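DotU family type IV/VI secretion system protein (Acinetobacter baumannii, PDB 6Y4R) is a component of the type VI secretion system, where its cytoplasmic domain, a bundle of helices, probably takes part in building the membrane complex. Local coordinates at residues Ser77-Asn80 against Leu81-Trp85. Sequence-based numbering, arbitrary orientation.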
ATOM      1  N   SER A  77     -17.849 -14.791   1.177  1.00 32.41           N
ATOM      2  CA  SER A  77     -18.486 -13.500   1.338  1.00 29.57           C
ATOM      3  C   SER A  77     -17.833 -12.412   0.486  1.00 29.65           C
ATOM      4  O   SER A  77     -18.514 -11.478   0.046  1.00 31.87           O
ATOM      5  CB  SER A  77     -18.449 -13.120   2.818  1.00 29.20           C
ATOM      6  OG  SER A  77     -17.118 -13.182   3.309  1.00 33.63           O
ATOM      7  N   TYR A  78     -16.541 -12.529   0.193  1.00 35.80           N
ATOM      8  CA  TYR A  78     -15.849 -11.504  -0.587  1.00 36.49           C
ATOM      9  C   TYR A  78     -16.076 -11.631  -2.091  1.00 33.91           C
ATOM     10  O   TYR A  78     -15.535 -10.824  -2.865  1.00 30.87           O
ATOM     11  CB  TYR A  78     -14.355 -11.555  -0.271  1.00 24.41           C
ATOM     12  CG  TYR A  78     -14.027 -10.858   1.026  1.00 27.70           C
ATOM     13  CD1 TYR A  78     -14.055  -9.470   1.107  1.00 31.06           C
ATOM     14  CD2 TYR A  78     -13.687 -11.579   2.175  1.00 24.97           C
ATOM     15  CE1 TYR A  78     -13.766  -8.822   2.288  1.00 33.83           C
ATOM     16  CE2 TYR A  78     -13.390 -10.935   3.354  1.00 24.98           C
ATOM     17  CZ  TYR A  78     -13.430  -9.556   3.401  1.00 24.29           C
ATOM     18  OH  TYR A  78     -13.146  -8.876   4.562  1.00 26.70           O
ATOM     19  N   PHE A  79     -16.894 -12.600  -2.510  1.00 36.29           N
ATOM     20  CA  PHE A  79     -16.989 -12.961  -3.921  1.00 37.37           C
ATOM     21  C   PHE A  79     -17.506 -11.799  -4.769  1.00 29.74           C
ATOM     22  O   PHE A  79     -17.001 -11.573  -5.871  1.00 33.49           O
ATOM     23  CB  PHE A  79     -17.867 -14.216  -4.049  1.00 47.18           C
ATOM     24  CG  PHE A  79     -18.275 -14.576  -5.460  1.00 54.06           C
ATOM     25  CD1 PHE A  79     -19.599 -14.426  -5.866  1.00 57.92           C
ATOM     26  CD2 PHE A  79     -17.356 -15.106  -6.363  1.00 59.46           C
ATOM     27  CE1 PHE A  79     -20.003 -14.776  -7.159  1.00 61.81           C
ATOM     28  CE2 PHE A  79     -17.743 -15.465  -7.663  1.00 61.53           C
ATOM     29  CZ  PHE A  79     -19.073 -15.299  -8.059  1.00 64.25           C
ATOM     30  N   ASN A  80     -18.502 -11.042  -4.277  1.00 26.71           N
ATOM     31  CA  ASN A  80     -18.997  -9.902  -5.054  1.00 27.48           C
ATOM     32  C   ASN A  80     -18.064  -8.704  -5.019  1.00 28.34           C
ATOM     33  O   ASN A  80     -17.979  -7.978  -6.015  1.00 36.43           O
ATOM     34  CB  ASN A  80     -20.395  -9.460  -4.606  1.00 31.61           C
ATOM     35  CG  ASN A  80     -21.462 -10.499  -4.871  1.00 44.39           C
ATOM     36  OD1 ASN A  80     -21.346 -11.301  -5.811  1.00 46.52           O
ATOM     37  ND2 ASN A  80     -22.523 -10.485  -4.059  1.00 50.50           N
ATOM     38  N   LEU A  81     -17.324  -8.495  -3.930  1.00 30.43           N
ATOM     39  CA  LEU A  81     -16.376  -7.383  -3.925  1.00 29.50           C
ATOM     40  C   LEU A  81     -15.192  -7.674  -4.829  1.00 30.34           C
ATOM     41  O   LEU A  81     -14.683  -6.771  -5.505  1.00 25.30           O
ATOM     42  CB  LEU A  81     -15.912  -7.072  -2.509  1.00 29.79           C
ATOM     43  CG  LEU A  81     -14.620  -6.260  -2.364  1.00 29.57           C
ATOM     44  CD1 LEU A  81     -14.838  -4.809  -2.740  1.00 23.85           C
ATOM     45  CD2 LEU A  81     -14.188  -6.360  -0.915  1.00 28.54           C
ATOM     46  N   GLN A  82     -14.760  -8.935  -4.876  1.00 39.59           N
ATOM     47  CA  GLN A  82     -13.682  -9.316  -5.783  1.00 23.05           C
ATOM     48  C   GLN A  82     -14.139  -9.219  -7.233  1.00 23.40           C
ATOM     49  O   GLN A  82     -13.404  -8.715  -8.086  1.00 43.37           O
ATOM     50  CB  GLN A  82     -13.185 -10.722  -5.437  1.00 23.64           C
ATOM     51  CG  GLN A  82     -12.597 -10.814  -4.007  1.00 23.46           C
ATOM     52  CD  GLN A  82     -12.265 -12.234  -3.570  1.00 24.34           C
ATOM     53  OE1 GLN A  82     -13.029 -13.168  -3.810  1.00 29.07           O
ATOM     54  NE2 GLN A  82     -11.127 -12.400  -2.922  1.00 24.39           N
ATOM     55  N   ASN A  83     -15.369  -9.642  -7.529  1.00 23.89           N
ATOM     56  CA  ASN A  83     -15.846  -9.608  -8.911  1.00 33.31           C
ATOM     57  C   ASN A  83     -16.021  -8.194  -9.450  1.00 34.60           C
ATOM     58  O   ASN A  83     -15.914  -7.985 -10.666  1.00 40.57           O
ATOM     59  CB  ASN A  83     -17.149 -10.374  -9.061  1.00 31.41           C
ATOM     60  CG  ASN A  83     -16.940 -11.863  -9.148  1.00 40.37           C
ATOM     61  OD1 ASN A  83     -15.909 -12.333  -9.659  1.00 54.19           O
ATOM     62  ND2 ASN A  83     -17.946 -12.623  -8.723  1.00 30.57           N
ATOM     63  N   SER A  84     -16.383  -7.235  -8.599  1.00 23.67           N
ATOM     64  CA  SER A  84     -16.420  -5.859  -9.078  1.00 23.64           C
ATOM     65  C   SER A  84     -15.017  -5.248  -9.142  1.00 26.05           C
ATOM     66  O   SER A  84     -14.735  -4.423 -10.018  1.00 30.56           O
ATOM     67  CB  SER A  84     -17.388  -5.028  -8.237  1.00 24.71           C
ATOM     68  OG  SER A  84     -16.849  -4.688  -6.979  1.00 28.75           O
ATOM     69  N   TRP A  85     -14.118  -5.651  -8.249  1.00 24.40           N
ATOM     70  CA  TRP A  85     -12.797  -5.036  -8.220  1.00 27.03           C
ATOM     71  C   TRP A  85     -11.949  -5.478  -9.405  1.00 28.28           C
ATOM     72  O   TRP A  85     -11.217  -4.664  -9.983  1.00 38.95           O
ATOM     73  CB  TRP A  85     -12.097  -5.376  -6.901  1.00 31.75           C
ATOM     74  CG  TRP A  85     -10.991  -4.431  -6.507  1.00 32.44           C
ATOM     75  CD1 TRP A  85      -9.648  -4.592  -6.725  1.00 31.04           C
ATOM     76  CD2 TRP A  85     -11.136  -3.189  -5.802  1.00 28.18           C
ATOM     77  NE1 TRP A  85      -8.952  -3.527  -6.195  1.00 29.55           N
ATOM     78  CE2 TRP A  85      -9.844  -2.652  -5.627  1.00 25.06           C
ATOM     79  CE3 TRP A  85     -12.236  -2.485  -5.291  1.00 26.43           C
ATOM     80  CZ2 TRP A  85      -9.622  -1.439  -4.975  1.00 26.15           C
ATOM     81  CZ3 TRP A  85     -12.015  -1.284  -4.647  1.00 24.10           C
ATOM     82  CH2 TRP A  85     -10.721  -0.769  -4.498  1.00 27.81           C
TER
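Gln-82 N donates to Tyr-78 O at 2.9 Å, opening a series of three i to i+4 backbone bonds that winds the first turn of helix 79-85. The bond is nearly straight at the hydrogen (163°). Asn-83 N follows onto Phe-79 O at 3.0 Å and Ser-84 N onto Asn-80 O at 3.1 Å. Leu-81 O continues the series by accepting from Trp-85 N, and it also takes a weak bond from Ser-84 OG, whose hydroxyl lies between backbone N and carbonyl carbon, where it can reach back to the Leu-81 carbonyl. On the buried side, Leu-81 and Tyr-78 run side by side in the same direction, methyl CD2 of Leu-81 meeting ring atom CD1 of Tyr-78 at 3.7 Å, in the ring plane and at its edge. The Tyr-78 hydroxyl is satisfied beyond this turn, by the carbonyl of Tyr-22, while Leu-81 rests on Pro-24 and Pro-27. The Gln-82 chain passes beside Tyr-78 O and CB, and its NE2 bonds to the carbonyls of Gln-73 and Ile-70. On the exposed side, Phe-79 holds CG anti to its backbone N (chi1 169°), which swings the ring toward Asn-83, whose ND2 lies over one of its faces, offset toward the rim, with amide and ring planes 78° apart. The Trp-85 indole NE1 is hydrogen-bonded to Asp-67 OD1. This is the i to i+4 pattern of a short alpha-helix emerging from a loop, a peripheral element of the DotU-family helical fold whose inner face packs on the loop 21-24 and the start of helix 27-47, while its polar side chains bond to the end of helix 52-71 and the loop after it.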